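Threonine synthase (Brucella melitensis bv. 1, PDB 4F4F) probably catalyses the pyridoxal-phosphate-dependent conversion of O-phospho-L-homoserine and water to L-threonine and phosphate, the last step of threonine biosynthesis. Local coordinates at residues A50-S55 / A242-G247; A230-Q235 / I265-V270; K207-D212 / K456-Y461; A26-A29 / G33-L36; D422-K425 / E431-L434. One frame throughout, in Å; residues are numbered along the deposited sequence.

Contact 1: residues A50-S55 / A242-G247; sequences ALRGKS and AALSLG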
loop_
_atom_site.group_PDB
_atom_site.type_symbol
_atom_site.label_atom_id
_atom_site.label_comp_id
_atom_site.label_asym_id
_atom_site.label_seq_id
_atom_site.Cartn_x
_atom_site.Cartn_y
_atom_site.Cartn_z
ATOM N N ALA A 50 -17.971 -9.958 -18.557
ATOM C CA ALA A 50 -17.047 -10.852 -19.264
ATOM C C ALA A 50 -15.902 -11.360 -18.385
ATOM O O ALA A 50 -15.283 -12.349 -18.712
ATOM C CB ALA A 50 -16.510 -10.201 -20.552
ATOM N N LEU A 51 -15.650 -10.709 -17.258
ATOM C CA LEU A 51 -14.612 -11.143 -16.300
ATOM C C LEU A 51 -15.063 -12.281 -15.384
ATOM O O LEU A 51 -14.235 -12.877 -14.670
ATOM C CB LEU A 51 -14.173 -9.949 -15.442
ATOM C CG LEU A 51 -13.542 -8.829 -16.266
ATOM C CD1 LEU A 51 -13.161 -7.675 -15.368
ATOM C CD2 LEU A 51 -12.389 -9.324 -17.127
ATOM N N ARG A 52 -16.369 -12.595 -15.403
ATOM C CA ARG A 52 -16.917 -13.610 -14.478
ATOM C C ARG A 52 -16.281 -14.962 -14.741
ATOM O O ARG A 52 -16.136 -15.384 -15.875
ATOM C CB ARG A 52 -18.439 -13.703 -14.567
ATOM C CG ARG A 52 -19.147 -12.519 -13.909
ATOM C CD ARG A 52 -20.623 -12.523 -14.265
ATOM N NE ARG A 52 -21.337 -11.536 -13.475
ATOM C CZ ARG A 52 -22.577 -11.143 -13.698
ATOM N NH1 ARG A 52 -23.290 -11.638 -14.705
ATOM N NH2 ARG A 52 -23.118 -10.265 -12.893
ATOM N N GLY A 53 -15.906 -15.623 -13.663
ATOM C CA GLY A 53 -15.318 -16.948 -13.729
ATOM C C GLY A 53 -13.799 -16.893 -13.833
ATOM O O GLY A 53 -13.156 -17.919 -13.729
ATOM N N LYS A 54 -13.211 -15.726 -14.076
ATOM C CA LYS A 54 -11.786 -15.681 -14.394
ATOM C C LYS A 54 -10.971 -15.730 -13.095
ATOM O O LYS A 54 -11.383 -15.197 -12.053
ATOM C CB LYS A 54 -11.457 -14.400 -15.171
ATOM N N SER A 55 -9.766 -16.257 -13.214
ATOM C CA SER A 55 -8.824 -16.321 -12.099
ATOM C C SER A 55 -8.407 -14.914 -11.694
ATOM O O SER A 55 -8.575 -13.959 -12.468
ATOM C CB SER A 55 -7.597 -17.127 -12.516
ATOM O OG SER A 55 -6.787 -16.364 -13.369
ATOM N N ALA A 242 -13.214 -8.984 -5.793
ATOM C CA ALA A 242 -14.218 -9.023 -4.725
ATOM C C ALA A 242 -15.612 -8.664 -5.241
ATOM O O ALA A 242 -16.576 -9.371 -4.960
ATOM C CB ALA A 242 -13.818 -8.086 -3.589
ATOM N N ALA A 243 -15.721 -7.587 -6.020
ATOM C CA ALA A 243 -17.018 -7.127 -6.505
ATOM C C ALA A 243 -17.608 -8.157 -7.475
ATOM O O ALA A 243 -18.829 -8.400 -7.474
ATOM C CB ALA A 243 -16.923 -5.748 -7.171
ATOM N N LEU A 244 -16.763 -8.814 -8.267
ATOM C CA LEU A 244 -17.247 -9.867 -9.163
ATOM C C LEU A 244 -17.801 -11.057 -8.383
ATOM O O LEU A 244 -18.814 -11.652 -8.766
ATOM C CB LEU A 244 -16.130 -10.367 -10.085
ATOM C CG LEU A 244 -15.716 -9.462 -11.223
ATOM C CD1 LEU A 244 -14.334 -9.923 -11.796
ATOM C CD2 LEU A 244 -16.848 -9.445 -12.284
ATOM N N SER A 245 -17.193 -11.392 -7.248
ATOM C CA SER A 245 -17.708 -12.496 -6.444
ATOM C C SER A 245 -19.131 -12.161 -5.977
ATOM O O SER A 245 -19.967 -13.041 -5.898
ATOM C CB SER A 245 -16.813 -12.795 -5.221
ATOM O OG SER A 245 -15.531 -13.288 -5.602
ATOM N N LEU A 246 -19.388 -10.884 -5.686
ATOM C CA LEU A 246 -20.674 -10.443 -5.181
ATOM C C LEU A 246 -21.699 -9.992 -6.205
ATOM O O LEU A 246 -22.814 -9.565 -5.850
ATOM C CB LEU A 246 -20.473 -9.367 -4.090
ATOM C CG LEU A 246 -19.465 -9.805 -3.027
ATOM C CD1 LEU A 246 -19.164 -8.617 -2.114
ATOM C CD2 LEU A 246 -19.976 -11.021 -2.276
ATOM N N GLY A 247 -21.368 -10.136 -7.479
ATOM C CA GLY A 247 -22.331 -9.959 -8.524
ATOM C C GLY A 247 -22.138 -8.761 -9.416
ATOM O O GLY A 247 -23.007 -8.473 -10.271
HETATM O O HOH W 1 -20.391 -10.936 -10.976
#
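Leu244, on the last turn of helix 236-245, pushes its two methyls against the turn at Leu51 and Arg52, the tight part of the contact. CD1 of Leu244 meets CB of Leu51 at 3.6 Å, while CD2 lies 4.2 Å from CG of Arg52, near the root of that side chain. With CG of Leu244 beside its backbone N (chi1 -74°), the fork faces the type II beta turn that runs from Leu51 to Lys54. The other side is polar and more open. Here the Arg52 chain stays extended from CG to NE and carries its guanidinium past the leucine to the C-terminal end of the helix, where Gly247 closes a Schellman motif. NH2 donates to Gly247 O over 3.2 Å in a rather bent bond (136° at the hydrogen); the acceptor lies in the guanidinium plane, but the donor stands above the carbonyl plane. A water accepts from Arg52 NE at 2.7 Å and donates to Leu244 O at 2.8 Å, a second tie. NH2 also forms a salt bridge with Asp250. Helix 56-64 backs the apolar part, with Val59 against Leu244 and Ala62 against Leu51, while Leu246 packs on strands 96-100 and 103-107.

Contact 2: residues A230-Q235 / I265-V270; sequences ARIMPQ and IFAGYV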
loop_
_atom_site.group_PDB
_atom_site.type_symbol
_atom_site.label_atom_id
_atom_site.label_comp_id
_atom_site.label_asym_id
_atom_site.label_seq_id
_atom_site.Cartn_x
_atom_site.Cartn_y
_atom_site.Cartn_z
ATOM N N ALA A 230 3.069 2.572 -8.981
ATOM C CA ALA A 230 2.988 1.080 -9.020
ATOM C C ALA A 230 2.771 0.435 -7.650
ATOM O O ALA A 230 2.460 -0.770 -7.559
ATOM C CB ALA A 230 4.203 0.492 -9.726
ATOM N N ARG A 231 2.881 1.197 -6.572
ATOM C CA ARG A 231 2.336 0.710 -5.302
ATOM C C ARG A 231 0.838 0.804 -5.289
ATOM O O ARG A 231 0.171 0.153 -4.464
ATOM C CB ARG A 231 2.877 1.498 -4.086
ATOM C CG ARG A 231 4.293 1.130 -3.691
ATOM C CD ARG A 231 4.345 -0.143 -2.853
ATOM N NE ARG A 231 3.863 0.119 -1.510
ATOM C CZ ARG A 231 4.598 0.647 -0.524
ATOM N NH1 ARG A 231 5.883 0.949 -0.700
ATOM N NH2 ARG A 231 4.039 0.900 0.663
ATOM N N ILE A 232 0.274 1.686 -6.115
ATOM C CA ILE A 232 -1.179 1.829 -6.088
ATOM C C ILE A 232 -1.837 0.974 -7.151
ATOM O O ILE A 232 -2.756 0.239 -6.875
ATOM C CB ILE A 232 -1.607 3.284 -6.270
ATOM C CG1 ILE A 232 -1.124 4.109 -5.054
ATOM C CG2 ILE A 232 -3.132 3.369 -6.433
ATOM C CD1 ILE A 232 -1.540 5.565 -5.157
ATOM N N MET A 233 -1.339 1.064 -8.374
ATOM C CA MET A 233 -1.973 0.406 -9.504
ATOM C C MET A 233 -2.418 -1.048 -9.247
ATOM O O MET A 233 -3.531 -1.406 -9.580
ATOM C CB MET A 233 -1.027 0.478 -10.705
ATOM C CG MET A 233 -1.528 -0.219 -11.933
ATOM S SD MET A 233 -0.254 -0.144 -13.211
ATOM C CE MET A 233 0.293 -1.826 -13.253
ATOM N N PRO A 234 -1.554 -1.906 -8.695
ATOM C CA PRO A 234 -1.969 -3.306 -8.576
ATOM C C PRO A 234 -3.157 -3.545 -7.639
ATOM O O PRO A 234 -3.823 -4.595 -7.691
ATOM C CB PRO A 234 -0.718 -4.006 -8.051
ATOM C CG PRO A 234 0.422 -3.107 -8.379
ATOM C CD PRO A 234 -0.154 -1.723 -8.280
ATOM N N GLN A 235 -3.368 -2.602 -6.737
ATOM C CA GLN A 235 -4.399 -2.737 -5.740
ATOM C C GLN A 235 -5.807 -2.567 -6.323
ATOM O O GLN A 235 -6.780 -3.041 -5.732
ATOM C CB GLN A 235 -4.136 -1.753 -4.636
ATOM C CG GLN A 235 -2.845 -2.063 -3.915
ATOM C CD GLN A 235 -2.732 -1.321 -2.606
ATOM O OE1 GLN A 235 -1.951 -0.380 -2.500
ATOM N NE2 GLN A 235 -3.589 -1.714 -1.581
ATOM N N ILE A 265 -7.242 2.796 -0.645
ATOM C CA ILE A 265 -8.560 3.293 -0.976
ATOM C C ILE A 265 -8.545 4.103 -2.275
ATOM O O ILE A 265 -9.545 4.088 -3.014
ATOM C CB ILE A 265 -9.212 4.073 0.198
ATOM C CG1 ILE A 265 -10.731 4.060 0.024
ATOM C CG2 ILE A 265 -8.619 5.475 0.327
ATOM C CD1 ILE A 265 -11.515 4.764 1.141
ATOM N N PHE A 266 -7.440 4.778 -2.571
ATOM C CA PHE A 266 -7.365 5.483 -3.861
ATOM C C PHE A 266 -7.489 4.488 -5.024
ATOM O O PHE A 266 -8.111 4.800 -6.014
ATOM C CB PHE A 266 -6.142 6.415 -4.010
ATOM C CG PHE A 266 -6.240 7.296 -5.235
ATOM C CD1 PHE A 266 -6.961 8.457 -5.197
ATOM C CD2 PHE A 266 -5.664 6.892 -6.457
ATOM C CE1 PHE A 266 -7.130 9.248 -6.359
ATOM C CE2 PHE A 266 -5.810 7.662 -7.606
ATOM C CZ PHE A 266 -6.551 8.842 -7.554
ATOM N N ALA A 267 -6.936 3.288 -4.886
ATOM C CA ALA A 267 -7.090 2.218 -5.883
ATOM C C ALA A 267 -8.532 1.787 -6.083
ATOM O O ALA A 267 -8.939 1.480 -7.226
ATOM C CB ALA A 267 -6.215 0.994 -5.547
ATOM N N GLY A 268 -9.315 1.821 -5.011
ATOM C CA GLY A 268 -10.759 1.579 -5.079
ATOM C C GLY A 268 -11.458 2.689 -5.836
ATOM O O GLY A 268 -12.338 2.435 -6.662
ATOM N N TYR A 269 -11.031 3.921 -5.589
ATOM C CA TYR A 269 -11.519 5.060 -6.363
ATOM C C TYR A 269 -11.224 4.865 -7.860
ATOM O O TYR A 269 -12.088 5.157 -8.725
ATOM C CB TYR A 269 -10.956 6.367 -5.809
ATOM C CG TYR A 269 -11.266 7.581 -6.636
ATOM C CD1 TYR A 269 -12.467 8.266 -6.493
ATOM C CD2 TYR A 269 -10.363 8.052 -7.549
ATOM C CE1 TYR A 269 -12.750 9.368 -7.267
ATOM C CE2 TYR A 269 -10.637 9.180 -8.310
ATOM C CZ TYR A 269 -11.830 9.822 -8.161
ATOM O OH TYR A 269 -12.098 10.902 -8.976
ATOM N N VAL A 270 -10.044 4.370 -8.170
ATOM C CA VAL A 270 -9.635 4.164 -9.534
ATOM C C VAL A 270 -10.544 3.113 -10.156
ATOM O O VAL A 270 -11.027 3.279 -11.282
ATOM C CB VAL A 270 -8.143 3.750 -9.674
ATOM C CG1 VAL A 270 -7.832 3.341 -11.150
ATOM C CG2 VAL A 270 -7.247 4.902 -9.250
#
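Ala267 CB touches both Ile232 and Gln235 in this buried contact. It lies 3.6 Å from CB of Gln235, at the point where the two backbones come closest, and 4.0 Å from CG2 of Ile232. That same CG2 is held anti to the backbone N of Ile232, and this brings it to the edge of the Phe266 ring, near the ring plane, 4.3 Å from CD2. One methyl of Ile232 therefore fills the angle between the alanine and the phenylalanine. The small alanine lets helix 263-274 come close to segment 230-235, whose regular helical bonding lapses after Ile232. Both lie in the pyridoxal-phosphate-dependent enzyme family region, which in threonine synthases has the fold type II arrangement (tryptophan synthase beta-like); the cofactor-binding run Gly260 to Asp264 leads into the first turn of helix 263-274. Gln235 is near that site: its side chain is about 4 Å from that of Asp264 and about 5 Å from the bound pyridoxal phosphate. In the next layer, Val236 and Tyr239 of helix 236-245 pack on Ala267. Arg323 of helix 321-328 touches both Ile232 and Phe266. On the chain itself, Gln235 N donates to Ile232 O at 2.9 Å.

Contact 3: residues K207-D212 / K456-Y461; sequences KGMFND and KIVEEY
The carboxylates of Asp212 and Glu459 come together oxygen to oxygen, their planes turned 43° apart, with Asp212 OD2 only 2.9 Å from Glu459 OE2. Both atoms are acceptors when ionised, so the pair is unfavourable as two full charges; a proton shared between them would be one explanation, and either acid may have a raised pKa. The contact is a helix-helix packing beside the parallel five-stranded sheet 221-223, 139-144, 163-170, 190-196 and 449-452, on which helix 455-465 rests: helix 199-211 ends against this last helix of the chain. Beside the acids the packing is apolar. The Met209 and Glu459 side chains run antiparallel alongside each other, and their CG atoms meet at 3.9 Å. The methionine then bends at its last torsion (chi3 -85°), bringing SD and CE to Val458; these two side chains cross at about a right angle. Val458 in turn packs on Ile195 and Leu168, while Phe215 of helix 213-219 touches both Met209 and Glu459. Asp212 has a second task as N-cap of that following helix, its OD1 accepting from Phe215 N; this fixes the carboxylate and leaves OD2 directed at the glutamate. The methionine tip ends on a single methyl, with Val458 CG1 at 3.7 Å from CE of Met209 and 3.9 Å from its SD.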
loop_
_atom_site.group_PDB
_atom_site.type_symbol
_atom_site.label_atom_id
_atom_site.label_comp_id
_atom_site.label_asym_id
_atom_site.label_seq_id
_atom_site.Cartn_x
_atom_site.Cartn_y
_atom_site.Cartn_z
ATOM N N LYS A 207 17.138 9.694 3.793
ATOM C CA LYS A 207 16.946 11.039 3.222
ATOM C C LYS A 207 18.324 11.608 2.865
ATOM O O LYS A 207 18.490 12.211 1.814
ATOM C CB LYS A 207 16.201 11.960 4.204
ATOM N N GLY A 208 19.307 11.373 3.735
ATOM C CA GLY A 208 20.711 11.717 3.488
ATOM C C GLY A 208 21.239 11.150 2.170
ATOM O O GLY A 208 21.819 11.888 1.358
ATOM N N MET A 209 21.031 9.857 1.945
ATOM C CA MET A 209 21.505 9.219 0.719
ATOM C C MET A 209 20.810 9.826 -0.487
ATOM O O MET A 209 21.461 10.091 -1.500
ATOM C CB MET A 209 21.268 7.701 0.747
ATOM C CG MET A 209 22.242 6.964 1.675
ATOM S SD MET A 209 22.078 5.160 1.707
ATOM C CE MET A 209 20.790 4.983 2.929
ATOM N N PHE A 210 19.498 10.048 -0.382
ATOM C CA PHE A 210 18.760 10.625 -1.515
ATOM C C PHE A 210 19.129 12.068 -1.834
ATOM O O PHE A 210 19.012 12.480 -2.982
ATOM C CB PHE A 210 17.249 10.431 -1.388
ATOM C CG PHE A 210 16.813 9.074 -1.830
ATOM C CD1 PHE A 210 16.710 8.777 -3.178
ATOM C CD2 PHE A 210 16.588 8.081 -0.918
ATOM C CE1 PHE A 210 16.350 7.504 -3.594
ATOM C CE2 PHE A 210 16.227 6.805 -1.319
ATOM C CZ PHE A 210 16.108 6.513 -2.661
ATOM N N ASN A 211 19.612 12.803 -0.836
ATOM C CA ASN A 211 20.122 14.159 -1.030
ATOM C C ASN A 211 21.519 14.208 -1.616
ATOM O O ASN A 211 21.963 15.245 -2.068
ATOM C CB ASN A 211 20.137 14.905 0.298
ATOM C CG ASN A 211 18.747 15.205 0.803
ATOM O OD1 ASN A 211 17.805 15.316 0.024
ATOM N ND2 ASN A 211 18.611 15.330 2.116
ATOM N N ASP A 212 22.240 13.103 -1.538
ATOM C CA ASP A 212 23.579 13.037 -2.065
ATOM C C ASP A 212 23.439 12.624 -3.533
ATOM O O ASP A 212 23.305 11.434 -3.867
ATOM C CB ASP A 212 24.408 12.051 -1.252
ATOM C CG ASP A 212 25.839 12.012 -1.677
ATOM O OD1 ASP A 212 26.161 12.513 -2.781
ATOM O OD2 ASP A 212 26.626 11.426 -0.934
ATOM N N LYS A 456 28.165 8.209 6.021
ATOM C CA LYS A 456 29.316 7.636 5.285
ATOM C C LYS A 456 29.485 6.115 5.484
ATOM O O LYS A 456 29.886 5.397 4.562
ATOM C CB LYS A 456 30.650 8.344 5.677
ATOM N N ILE A 457 29.231 5.623 6.696
ATOM C CA ILE A 457 29.311 4.181 6.957
ATOM C C ILE A 457 28.258 3.432 6.099
ATOM O O ILE A 457 28.581 2.453 5.428
ATOM C CB ILE A 457 29.137 3.859 8.470
ATOM C CG1 ILE A 457 30.351 4.377 9.269
ATOM C CG2 ILE A 457 28.909 2.360 8.683
ATOM C CD1 ILE A 457 30.251 4.196 10.790
ATOM N N VAL A 458 27.016 3.918 6.103
ATOM C CA VAL A 458 25.935 3.271 5.359
ATOM C C VAL A 458 26.225 3.376 3.846
ATOM O O VAL A 458 26.075 2.390 3.115
ATOM C CB VAL A 458 24.543 3.845 5.727
ATOM C CG1 VAL A 458 23.465 3.241 4.843
ATOM C CG2 VAL A 458 24.213 3.584 7.197
ATOM N N GLU A 459 26.704 4.540 3.388
ATOM C CA GLU A 459 26.926 4.695 1.947
ATOM C C GLU A 459 28.025 3.748 1.504
ATOM O O GLU A 459 27.927 3.160 0.435
ATOM C CB GLU A 459 27.308 6.129 1.564
ATOM C CG GLU A 459 26.131 7.085 1.523
ATOM C CD GLU A 459 26.511 8.475 1.037
ATOM O OE1 GLU A 459 27.716 8.723 0.860
ATOM O OE2 GLU A 459 25.612 9.316 0.809
ATOM N N GLU A 460 29.076 3.611 2.317
ATOM C CA GLU A 460 30.193 2.698 1.987
ATOM C C GLU A 460 29.694 1.244 1.900
ATOM O O GLU A 460 30.093 0.480 1.016
ATOM C CB GLU A 460 31.382 2.821 2.991
ATOM N N TYR A 461 28.834 0.852 2.825
ATOM C CA TYR A 461 28.284 -0.513 2.786
ATOM C C TYR A 461 27.499 -0.699 1.494
ATOM O O TYR A 461 27.689 -1.680 0.775
ATOM C CB TYR A 461 27.420 -0.859 4.034
ATOM C CG TYR A 461 26.912 -2.282 3.976
ATOM C CD1 TYR A 461 25.828 -2.607 3.160
ATOM C CD2 TYR A 461 27.537 -3.324 4.691
ATOM C CE1 TYR A 461 25.387 -3.915 3.035
ATOM C CE2 TYR A 461 27.068 -4.638 4.590
ATOM C CZ TYR A 461 26.003 -4.925 3.757
ATOM O OH TYR A 461 25.498 -6.211 3.602
#

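Contact 4: residues A26-A29 / G33-L36; sequences AGLA and GLYL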
loop_
_atom_site.group_PDB
_atom_site.type_symbol
_atom_site.label_atom_id
_atom_site.label_comp_id
_atom_site.label_asym_id
_atom_site.label_seq_id
_atom_site.Cartn_x
_atom_site.Cartn_y
_atom_site.Cartn_z
ATOM N N ALA A 26 10.453 7.019 -12.408
ATOM C CA ALA A 26 10.493 8.389 -11.909
ATOM C C ALA A 26 10.077 8.438 -10.423
ATOM O O ALA A 26 10.716 9.145 -9.642
ATOM C CB ALA A 26 9.620 9.291 -12.769
ATOM N N GLY A 27 9.034 7.700 -10.033
ATOM C CA GLY A 27 8.471 7.817 -8.675
ATOM C C GLY A 27 7.737 9.165 -8.491
ATOM O O GLY A 27 6.733 9.424 -9.175
ATOM N N LEU A 28 8.215 10.011 -7.567
ATOM C CA LEU A 28 7.713 11.399 -7.368
ATOM C C LEU A 28 8.048 12.370 -8.516
ATOM O O LEU A 28 9.188 12.406 -8.945
ATOM C CB LEU A 28 8.371 11.994 -6.151
ATOM C CG LEU A 28 7.834 13.362 -5.701
ATOM C CD1 LEU A 28 6.579 13.215 -4.822
ATOM C CD2 LEU A 28 8.899 14.094 -4.924
ATOM N N ALA A 29 7.094 13.205 -8.960
ATOM C CA ALA A 29 7.336 14.027 -10.136
ATOM C C ALA A 29 8.332 15.194 -9.877
ATOM O O ALA A 29 8.494 15.660 -8.758
ATOM C CB ALA A 29 6.017 14.543 -10.751
ATOM N N GLY A 33 4.875 16.802 -7.343
ATOM C CA GLY A 33 3.646 16.079 -7.336
ATOM C C GLY A 33 3.734 14.592 -7.569
ATOM O O GLY A 33 4.825 14.011 -7.627
ATOM N N LEU A 34 2.552 14.002 -7.712
ATOM C CA LEU A 34 2.386 12.583 -7.834
ATOM C C LEU A 34 1.796 12.276 -9.199
ATOM O O LEU A 34 0.936 13.008 -9.691
ATOM C CB LEU A 34 1.462 12.068 -6.740
ATOM C CG LEU A 34 1.894 12.371 -5.296
ATOM C CD1 LEU A 34 0.797 11.919 -4.326
ATOM C CD2 LEU A 34 3.205 11.687 -5.024
ATOM N N TYR A 35 2.264 11.187 -9.801
ATOM C CA TYR A 35 1.757 10.788 -11.118
ATOM C C TYR A 35 0.411 10.061 -11.094
ATOM O O TYR A 35 0.169 9.201 -10.254
ATOM C CB TYR A 35 2.822 9.965 -11.871
ATOM C CG TYR A 35 3.826 10.851 -12.543
ATOM C CD1 TYR A 35 3.452 11.613 -13.628
ATOM C CD2 TYR A 35 5.142 10.941 -12.107
ATOM C CE1 TYR A 35 4.322 12.455 -14.260
ATOM C CE2 TYR A 35 6.057 11.771 -12.756
ATOM C CZ TYR A 35 5.646 12.518 -13.852
ATOM O OH TYR A 35 6.506 13.377 -14.547
ATOM N N LEU A 36 -0.449 10.428 -12.044
ATOM C CA LEU A 36 -1.739 9.787 -12.252
ATOM C C LEU A 36 -1.991 9.597 -13.735
ATOM O O LEU A 36 -1.471 10.349 -14.546
ATOM C CB LEU A 36 -2.877 10.640 -11.702
ATOM C CG LEU A 36 -3.085 10.698 -10.204
ATOM C CD1 LEU A 36 -4.081 11.842 -9.872
ATOM C CD2 LEU A 36 -3.567 9.346 -9.684
HETATM O O HOH W 2 4.167 9.627 -8.346
#
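Ala29 N donates to Gly33 O at 2.8 Å, a fairly straight bond (158° at the hydrogen) with the donor tilted 27° from the carbonyl plane, closing the short loop between helix 20-26 and strand 35-37. A water makes a second link, accepting from Tyr35 N at 2.9 Å; it can donate to Gly27 O (2.7 Å), though other acceptors compete for its protons. That carbonyl also sits at the edge of the Tyr35 ring, in its plane. Around these polar links the side chains close up. CB of Ala29 reaches CE2 of Tyr35 at 3.4 Å, approaching the ring obliquely, and Ala26 CB adds a looser touch at the same carbon. Leu28 holds CG anti to the backbone N (chi1 -173°), which sends CD1 back over the Gly33 carbonyl, 3.4 Å from its O, and 3.7 Å from CD2 of Leu34. Gly27 has positive phi where the chain leaves the helix. Tyr35 is anchored at its far end by a hydrogen bond from its OH to Pro16 O. Leu34 and Leu36 bond through their backbones to Thr11 and Val9 as strand 35-37 runs antiparallel to strand 8-10, and helix 321-328 packs against both leucines through Arg323.

Contact 5: residues D422-K425 / E431-L434; sequences DAVK and EPQL
Lys425 lays the aliphatic part of its side chain against one carboxylate oxygen of Glu431, crossing the glutamate at about a right angle. CD of the lysine is 3.7 Å from OE1, and CB is 3.9 Å from the same oxygen. The ammonium is farther off: Lys425 NZ stands 4.6 Å from Glu431 OE1, too far for direct contact, though the opposite charges probably attract. Both chains leave their backbones with CG anti to N and then bend, the lysine at chi2 (94°) and the glutamate at chi2 (51°), and the second bend folds the carboxylate back toward the helix. A water bridges the same OE1 to the preceding turn, donating to Glu431 OE1 at 2.9 Å and to Asp422 OD1 at 2.8 Å. It thus lies between two acids, whose like charges it probably screens. The arrangement is a helix and the loop that leaves it: after helix 421-428 the chain turns back so that Glu431 and Pro432 lie against the helix before it moves away, within the C-terminal family region of threonine synthase. On the more buried side Val424 CG1 meets CD of Pro432 at 4.2 Å. Leu387 touches both of these residues, Pro390 of helix 390-402 packs on Val424, and Pro417 lies against Pro432. Pro421, at the start of helix 421-428, touches Glu431 and Pro432.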
loop_
_atom_site.group_PDB
_atom_site.type_symbol
_atom_site.label_atom_id
_atom_site.label_comp_id
_atom_site.label_asym_id
_atom_site.label_seq_id
_atom_site.Cartn_x
_atom_site.Cartn_y
_atom_site.Cartn_z
ATOM N N ASP A 422 0.450 -9.109 20.063
ATOM C CA ASP A 422 0.263 -8.472 21.390
ATOM C C ASP A 422 -1.129 -7.846 21.521
ATOM O O ASP A 422 -1.841 -8.024 22.536
ATOM C CB ASP A 422 1.302 -7.367 21.656
ATOM C CG ASP A 422 2.700 -7.908 21.933
ATOM O OD1 ASP A 422 2.878 -9.129 22.053
ATOM O OD2 ASP A 422 3.629 -7.074 22.040
ATOM N N ALA A 423 -1.488 -7.075 20.510
ATOM C CA ALA A 423 -2.749 -6.369 20.521
ATOM C C ALA A 423 -3.899 -7.371 20.437
ATOM O O ALA A 423 -4.903 -7.204 21.097
ATOM C CB ALA A 423 -2.812 -5.400 19.368
ATOM N N VAL A 424 -3.737 -8.420 19.642
ATOM C CA VAL A 424 -4.814 -9.406 19.463
ATOM C C VAL A 424 -5.009 -10.133 20.801
ATOM O O VAL A 424 -6.135 -10.290 21.261
ATOM C CB VAL A 424 -4.518 -10.405 18.328
ATOM C CG1 VAL A 424 -5.573 -11.504 18.265
ATOM C CG2 VAL A 424 -4.419 -9.678 16.991
ATOM N N LYS A 425 -3.910 -10.533 21.430
ATOM C CA LYS A 425 -3.965 -11.243 22.723
ATOM C C LYS A 425 -4.625 -10.376 23.796
ATOM O O LYS A 425 -5.510 -10.854 24.567
ATOM C CB LYS A 425 -2.540 -11.657 23.160
ATOM C CG LYS A 425 -2.422 -12.273 24.560
ATOM C CD LYS A 425 -2.477 -13.799 24.506
ATOM C CE LYS A 425 -2.531 -14.452 25.878
ATOM N NZ LYS A 425 -1.212 -14.978 26.352
ATOM N N GLU A 431 -3.626 -16.171 21.374
ATOM C CA GLU A 431 -2.304 -15.957 20.805
ATOM C C GLU A 431 -2.416 -16.456 19.366
ATOM O O GLU A 431 -2.516 -17.652 19.156
ATOM C CB GLU A 431 -1.224 -16.731 21.586
ATOM C CG GLU A 431 0.222 -16.448 21.167
ATOM C CD GLU A 431 0.593 -14.977 21.118
ATOM O OE1 GLU A 431 0.230 -14.195 22.029
ATOM O OE2 GLU A 431 1.274 -14.588 20.148
ATOM N N PRO A 432 -2.435 -15.545 18.377
ATOM C CA PRO A 432 -2.712 -16.039 17.016
ATOM C C PRO A 432 -1.612 -16.975 16.522
ATOM O O PRO A 432 -0.495 -16.892 16.979
ATOM C CB PRO A 432 -2.789 -14.773 16.170
ATOM C CG PRO A 432 -2.181 -13.692 16.980
ATOM C CD PRO A 432 -2.258 -14.082 18.432
ATOM N N GLN A 433 -1.945 -17.870 15.606
ATOM C CA GLN A 433 -0.984 -18.835 15.091
ATOM C C GLN A 433 -0.611 -18.480 13.644
ATOM O O GLN A 433 -1.473 -18.119 12.822
ATOM C CB GLN A 433 -1.556 -20.248 15.190
ATOM N N LEU A 434 0.679 -18.574 13.333
ATOM C CA LEU A 434 1.166 -18.365 11.974
ATOM C C LEU A 434 0.582 -19.418 11.061
ATOM O O LEU A 434 0.286 -20.517 11.506
ATOM C CB LEU A 434 2.693 -18.458 11.932
ATOM C CG LEU A 434 3.475 -17.315 12.579
ATOM C CD1 LEU A 434 4.867 -17.796 12.987
ATOM C CD2 LEU A 434 3.564 -16.122 11.633
HETATM O O HOH W 3 1.657 -11.674 22.409
#

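Contact 2 is nearest the cofactor; Leu34 of contact 4 and Val424 of contact 5 each come within about 11 Å of the bound pyridoxal phosphate by side chain. Contacts 2 and 4 touch directly: Phe266 CE2 packs on Leu36 CD2 at 3.5 Å, joining the N-terminal family region to the cofactor-binding one. Contact 1 lies about 18 Å from contact 2 between centres, and the two are linked along the chain because helix 236-245 follows helix 229-232. Contact 3 is about 47 Å from contact 1 between centres, across the chain's centre, and the long loop it closes contains contacts 2 and 5.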